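PDB 3WCA: farnesyltransferase, putative, which probably catalyses the head-to-head condensation of two farnesyl diphosphate molecules to squalene, using magnesium and NAD(P)H, in sterol precursor biosynthesis. Local coordinates for residues E52-V63 with V117-Y128. The protein carries 1 engineered substitution. Numbering follows the deposited sequence.
Sequences EMRDAVCIFYLV and VTRAYSRLGKAY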
loop_
_atom_site.group_PDB
_atom_site.type_symbol
_atom_site.label_atom_id
_atom_site.label_comp_id
_atom_site.label_asym_id
_atom_site.label_seq_id
_atom_site.Cartn_x
_atom_site.Cartn_y
_atom_site.Cartn_z
ATOM N N GLU A 52 -21.240 4.200 -7.398
ATOM C CA GLU A 52 -21.451 2.784 -7.078
ATOM C C GLU A 52 -20.181 2.016 -6.704
ATOM O O GLU A 52 -20.148 1.268 -5.722
ATOM C CB GLU A 52 -22.144 2.067 -8.235
ATOM C CG GLU A 52 -22.454 0.614 -7.913
ATOM C CD GLU A 52 -23.270 -0.072 -8.991
ATOM O OE1 GLU A 52 -24.416 0.372 -9.240
ATOM O OE2 GLU A 52 -22.762 -1.054 -9.585
ATOM N N MET A 53 -19.148 2.187 -7.512
ATOM C CA MET A 53 -17.867 1.535 -7.288
ATOM C C MET A 53 -17.253 2.139 -6.034
ATOM O O MET A 53 -16.655 1.444 -5.216
ATOM C CB MET A 53 -16.947 1.799 -8.488
ATOM C CG MET A 53 -15.520 1.299 -8.346
ATOM S SD MET A 53 -15.400 -0.469 -8.589
ATOM C CE MET A 53 -14.974 -0.521 -10.334
ATOM N N ARG A 54 -17.433 3.445 -5.887
ATOM C CA ARG A 54 -16.876 4.185 -4.774
ATOM C C ARG A 54 -17.379 3.719 -3.423
ATOM O O ARG A 54 -16.609 3.647 -2.460
ATOM C CB ARG A 54 -17.155 5.677 -4.958
ATOM C CG ARG A 54 -16.212 6.563 -4.189
ATOM C CD ARG A 54 -16.182 7.951 -4.784
ATOM N NE ARG A 54 -17.344 8.731 -4.401
ATOM C CZ ARG A 54 -17.911 9.657 -5.168
ATOM N NH1 ARG A 54 -17.430 9.925 -6.371
ATOM N NH2 ARG A 54 -18.968 10.317 -4.722
ATOM N N ASP A 55 -18.673 3.413 -3.347
ATOM C CA ASP A 55 -19.258 2.945 -2.096
ATOM C C ASP A 55 -18.646 1.603 -1.737
ATOM O O ASP A 55 -18.267 1.377 -0.596
ATOM C CB ASP A 55 -20.781 2.779 -2.214
ATOM C CG ASP A 55 -21.505 4.100 -2.417
ATOM O OD1 ASP A 55 -21.083 5.113 -1.822
ATOM O OD2 ASP A 55 -22.510 4.114 -3.163
ATOM N N ALA A 56 -18.556 0.715 -2.722
ATOM C CA ALA A 56 -18.000 -0.611 -2.498
ATOM C C ALA A 56 -16.535 -0.522 -2.050
ATOM O O ALA A 56 -16.123 -1.190 -1.097
ATOM C CB ALA A 56 -18.112 -1.433 -3.764
ATOM N N VAL A 57 -15.753 0.300 -2.743
ATOM C CA VAL A 57 -14.346 0.465 -2.402
ATOM C C VAL A 57 -14.187 1.152 -1.043
ATOM O O VAL A 57 -13.301 0.796 -0.262
ATOM C CB VAL A 57 -13.606 1.250 -3.499
ATOM C CG1 VAL A 57 -12.246 1.706 -3.010
ATOM C CG2 VAL A 57 -13.442 0.368 -4.716
ATOM N N CYS A 58 -15.047 2.120 -0.742
ATOM C CA CYS A 58 -14.956 2.796 0.549
ATOM C C CYS A 58 -15.214 1.849 1.724
ATOM O O CYS A 58 -14.536 1.916 2.754
ATOM C CB CYS A 58 -15.945 3.951 0.627
ATOM S SG CYS A 58 -16.053 4.630 2.274
ATOM N N ILE A 59 -16.207 0.979 1.570
ATOM C CA ILE A 59 -16.549 0.017 2.613
ATOM C C ILE A 59 -15.455 -1.042 2.728
ATOM O O ILE A 59 -15.125 -1.494 3.825
ATOM C CB ILE A 59 -17.892 -0.676 2.303
ATOM C CG1 ILE A 59 -18.991 0.373 2.199
ATOM C CG2 ILE A 59 -18.222 -1.703 3.390
ATOM C CD1 ILE A 59 -19.009 1.341 3.375
ATOM N N PHE A 60 -14.926 -1.439 1.575
ATOM C CA PHE A 60 -13.851 -2.414 1.482
ATOM C C PHE A 60 -12.652 -1.918 2.288
ATOM O O PHE A 60 -12.061 -2.658 3.085
ATOM C CB PHE A 60 -13.459 -2.578 0.013
ATOM C CG PHE A 60 -12.270 -3.461 -0.214
ATOM C CD1 PHE A 60 -12.110 -4.644 0.512
ATOM C CD2 PHE A 60 -11.362 -3.169 -1.237
ATOM C CE1 PHE A 60 -11.066 -5.534 0.213
ATOM C CE2 PHE A 60 -10.319 -4.046 -1.544
ATOM C CZ PHE A 60 -10.173 -5.241 -0.815
ATOM N N TYR A 61 -12.306 -0.652 2.071
ATOM C CA TYR A 61 -11.192 -0.019 2.755
ATOM C C TYR A 61 -11.400 0.066 4.260
ATOM O O TYR A 61 -10.464 -0.140 5.026
ATOM C CB TYR A 61 -10.964 1.388 2.198
ATOM C CG TYR A 61 -9.963 2.197 2.990
ATOM C CD1 TYR A 61 -8.603 2.167 2.683
ATOM C CD2 TYR A 61 -10.377 2.959 4.084
ATOM C CE1 TYR A 61 -7.674 2.877 3.449
ATOM C CE2 TYR A 61 -9.462 3.666 4.859
ATOM C CZ TYR A 61 -8.113 3.621 4.540
ATOM O OH TYR A 61 -7.220 4.303 5.339
ATOM N N LEU A 62 -12.611 0.378 4.697
ATOM C CA LEU A 62 -12.849 0.496 6.129
ATOM C C LEU A 62 -12.792 -0.860 6.832
ATOM O O LEU A 62 -12.319 -0.965 7.965
ATOM C CB LEU A 62 -14.180 1.194 6.385
ATOM C CG LEU A 62 -14.192 2.683 6.000
ATOM C CD1 LEU A 62 -15.610 3.253 6.139
ATOM C CD2 LEU A 62 -13.226 3.449 6.900
ATOM N N VAL A 63 -13.262 -1.902 6.159
ATOM C CA VAL A 63 -13.206 -3.235 6.737
ATOM C C VAL A 63 -11.737 -3.582 7.015
ATOM O O VAL A 63 -11.386 -3.959 8.134
ATOM C CB VAL A 63 -13.812 -4.290 5.777
ATOM C CG1 VAL A 63 -13.428 -5.692 6.227
ATOM C CG2 VAL A 63 -15.328 -4.147 5.744
ATOM N N VAL A 117 -20.710 0.494 9.064
ATOM C CA VAL A 117 -20.007 -0.185 7.986
ATOM C C VAL A 117 -20.722 -1.467 7.573
ATOM O O VAL A 117 -20.897 -1.734 6.387
ATOM C CB VAL A 117 -18.559 -0.546 8.401
ATOM C CG1 VAL A 117 -17.806 -1.099 7.207
ATOM C CG2 VAL A 117 -17.860 0.670 8.957
ATOM N N THR A 118 -21.123 -2.270 8.552
ATOM C CA THR A 118 -21.810 -3.519 8.239
ATOM C C THR A 118 -23.168 -3.249 7.605
ATOM O O THR A 118 -23.597 -3.986 6.716
ATOM C CB THR A 118 -21.987 -4.392 9.484
ATOM O OG1 THR A 118 -22.677 -3.651 10.495
ATOM C CG2 THR A 118 -20.629 -4.835 10.010
ATOM N N ARG A 119 -23.846 -2.194 8.046
ATOM C CA ARG A 119 -25.147 -1.866 7.458
ATOM C C ARG A 119 -24.936 -1.522 5.993
ATOM O O ARG A 119 -25.572 -2.092 5.112
ATOM C CB ARG A 119 -25.791 -0.664 8.146
ATOM C CG ARG A 119 -26.112 -0.853 9.605
ATOM C CD ARG A 119 -27.076 0.226 10.048
ATOM N NE ARG A 119 -27.181 0.312 11.498
ATOM C CZ ARG A 119 -28.251 0.777 12.134
ATOM N NH1 ARG A 119 -29.311 1.191 11.445
ATOM N NH2 ARG A 119 -28.258 0.839 13.458
ATOM N N ALA A 120 -24.040 -0.571 5.749
ATOM C CA ALA A 120 -23.722 -0.144 4.394
ATOM C C ALA A 120 -23.327 -1.368 3.581
ATOM O O ALA A 120 -23.672 -1.495 2.406
ATOM C CB ALA A 120 -22.577 0.852 4.424
ATOM N N TYR A 121 -22.601 -2.272 4.227
ATOM C CA TYR A 121 -22.147 -3.497 3.585
ATOM C C TYR A 121 -23.330 -4.335 3.104
ATOM O O TYR A 121 -23.334 -4.826 1.974
ATOM C CB TYR A 121 -21.317 -4.314 4.577
ATOM C CG TYR A 121 -20.868 -5.666 4.071
ATOM C CD1 TYR A 121 -19.654 -5.815 3.400
ATOM C CD2 TYR A 121 -21.651 -6.803 4.282
ATOM C CE1 TYR A 121 -19.227 -7.067 2.953
ATOM C CE2 TYR A 121 -21.236 -8.057 3.839
ATOM C CZ TYR A 121 -20.025 -8.183 3.178
ATOM O OH TYR A 121 -19.607 -9.418 2.744
ATOM N N SER A 122 -24.332 -4.491 3.968
ATOM C CA SER A 122 -25.510 -5.292 3.641
ATOM C C SER A 122 -26.308 -4.747 2.463
ATOM O O SER A 122 -27.114 -5.467 1.873
ATOM C CB SER A 122 -26.432 -5.418 4.859
ATOM O OG SER A 122 -27.056 -4.182 5.161
ATOM N N ARG A 123 -26.091 -3.481 2.119
ATOM C CA ARG A 123 -26.802 -2.882 0.997
ATOM C C ARG A 123 -25.990 -2.906 -0.293
ATOM O O ARG A 123 -26.360 -2.270 -1.279
ATOM C CB ARG A 123 -27.226 -1.446 1.335
ATOM C CG ARG A 123 -28.366 -1.378 2.355
ATOM C CD ARG A 123 -29.004 0.011 2.444
ATOM N NE ARG A 123 -28.233 0.956 3.253
ATOM C CZ ARG A 123 -28.124 0.904 4.579
ATOM N NH1 ARG A 123 -28.738 -0.051 5.264
ATOM N NH2 ARG A 123 -27.409 1.815 5.222
ATOM N N LEU A 124 -24.882 -3.644 -0.291
ATOM C CA LEU A 124 -24.044 -3.747 -1.484
ATOM C C LEU A 124 -24.452 -4.947 -2.317
ATOM O O LEU A 124 -25.097 -5.868 -1.828
ATOM C CB LEU A 124 -22.565 -3.895 -1.113
ATOM C CG LEU A 124 -21.764 -2.686 -0.631
ATOM C CD1 LEU A 124 -20.379 -3.152 -0.201
ATOM C CD2 LEU A 124 -21.653 -1.647 -1.737
ATOM N N GLY A 125 -24.065 -4.937 -3.584
ATOM C CA GLY A 125 -24.392 -6.056 -4.440
ATOM C C GLY A 125 -23.809 -7.328 -3.846
ATOM O O GLY A 125 -22.865 -7.282 -3.061
ATOM N N LYS A 126 -24.381 -8.463 -4.225
ATOM C CA LYS A 126 -23.929 -9.758 -3.739
ATOM C C LYS A 126 -22.461 -9.992 -4.078
ATOM O O LYS A 126 -21.679 -10.399 -3.219
ATOM C CB LYS A 126 -24.790 -10.866 -4.358
ATOM C CG LYS A 126 -24.226 -12.278 -4.230
ATOM C CD LYS A 126 -24.335 -12.812 -2.811
ATOM C CE LYS A 126 -23.867 -14.262 -2.749
ATOM N NZ LYS A 126 -24.613 -15.115 -3.720
ATOM N N ALA A 127 -22.095 -9.730 -5.331
ATOM C CA ALA A 127 -20.724 -9.922 -5.793
ATOM C C ALA A 127 -19.688 -9.032 -5.079
ATOM O O ALA A 127 -18.556 -9.461 -4.862
ATOM C CB ALA A 127 -20.652 -9.718 -7.305
ATOM N N TYR A 128 -20.065 -7.805 -4.716
ATOM C CA TYR A 128 -19.137 -6.914 -4.018
ATOM C C TYR A 128 -18.903 -7.409 -2.597
ATOM O O TYR A 128 -17.783 -7.338 -2.087
ATOM C CB TYR A 128 -19.670 -5.479 -3.932
ATOM C CG TYR A 128 -19.727 -4.728 -5.235
ATOM C CD1 TYR A 128 -18.814 -4.982 -6.256
ATOM C CD2 TYR A 128 -20.681 -3.733 -5.437
ATOM C CE1 TYR A 128 -18.852 -4.264 -7.451
ATOM C CE2 TYR A 128 -20.725 -3.009 -6.623
ATOM C CZ TYR A 128 -19.809 -3.280 -7.625
ATOM O OH TYR A 128 -19.849 -2.557 -8.790
#
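Ile59, Ala56 and Glu52 meet Val117, Ala120, Leu124 and Tyr128 in a largely apolar contact of one helix with two consecutive helices and the turn joining them, at the flank of the all-helical isoprenoid synthase fold of the phytoene/squalene synthase family. Helix 51-72, which further along supplies the magnesium ligand Asp68, packs here against helix 115-122, the turn at Leu124 and Gly125, and the start of helix 126-147. The 52-63 and 117-122 axes approach to 10.1 Å and run roughly antiparallel at 143°, a spacing bridged by side chains. Ile59 spans it with two branches: CG2 lies 3.9 Å from Val117 CG1, while CD1 reaches Ala120 CB at 3.8 Å. With CG1 beside the Ile59 backbone nitrogen, CG2 stands opposite that nitrogen and also approaches the Tyr121 ring at its edge. That tyrosine has its hydroxyl hydrogen-bonded to Gln129 O, tying helix 115-122 to helix 126-147. Val117 CG1 additionally touches Val63 CG2 at 4.2 Å, extending the apolar seam along helix 51-72. At the turn, Leu124 lays its CD2 methyl against the backbone of Ala56, 3.9 Å from Ala56 CA, and Gly125 occupies the N-cap position of helix 126-147. Tyr61, of the same segment but not part of this interface, touches the bound farnesyl thiodiphosphate. Tyr128 closes the contact by covering Ala56: the methyl CB sits over one ring face, 4.1 Å from the centroid and 20° off the normal, a CH-pi contact. Glu52, extended along its chain, carries its carboxylate to the ring edge with the two planes 67° apart, where Tyr128 OH donates a weak hydrogen bond to Glu52 OE2 at 3.4 Å.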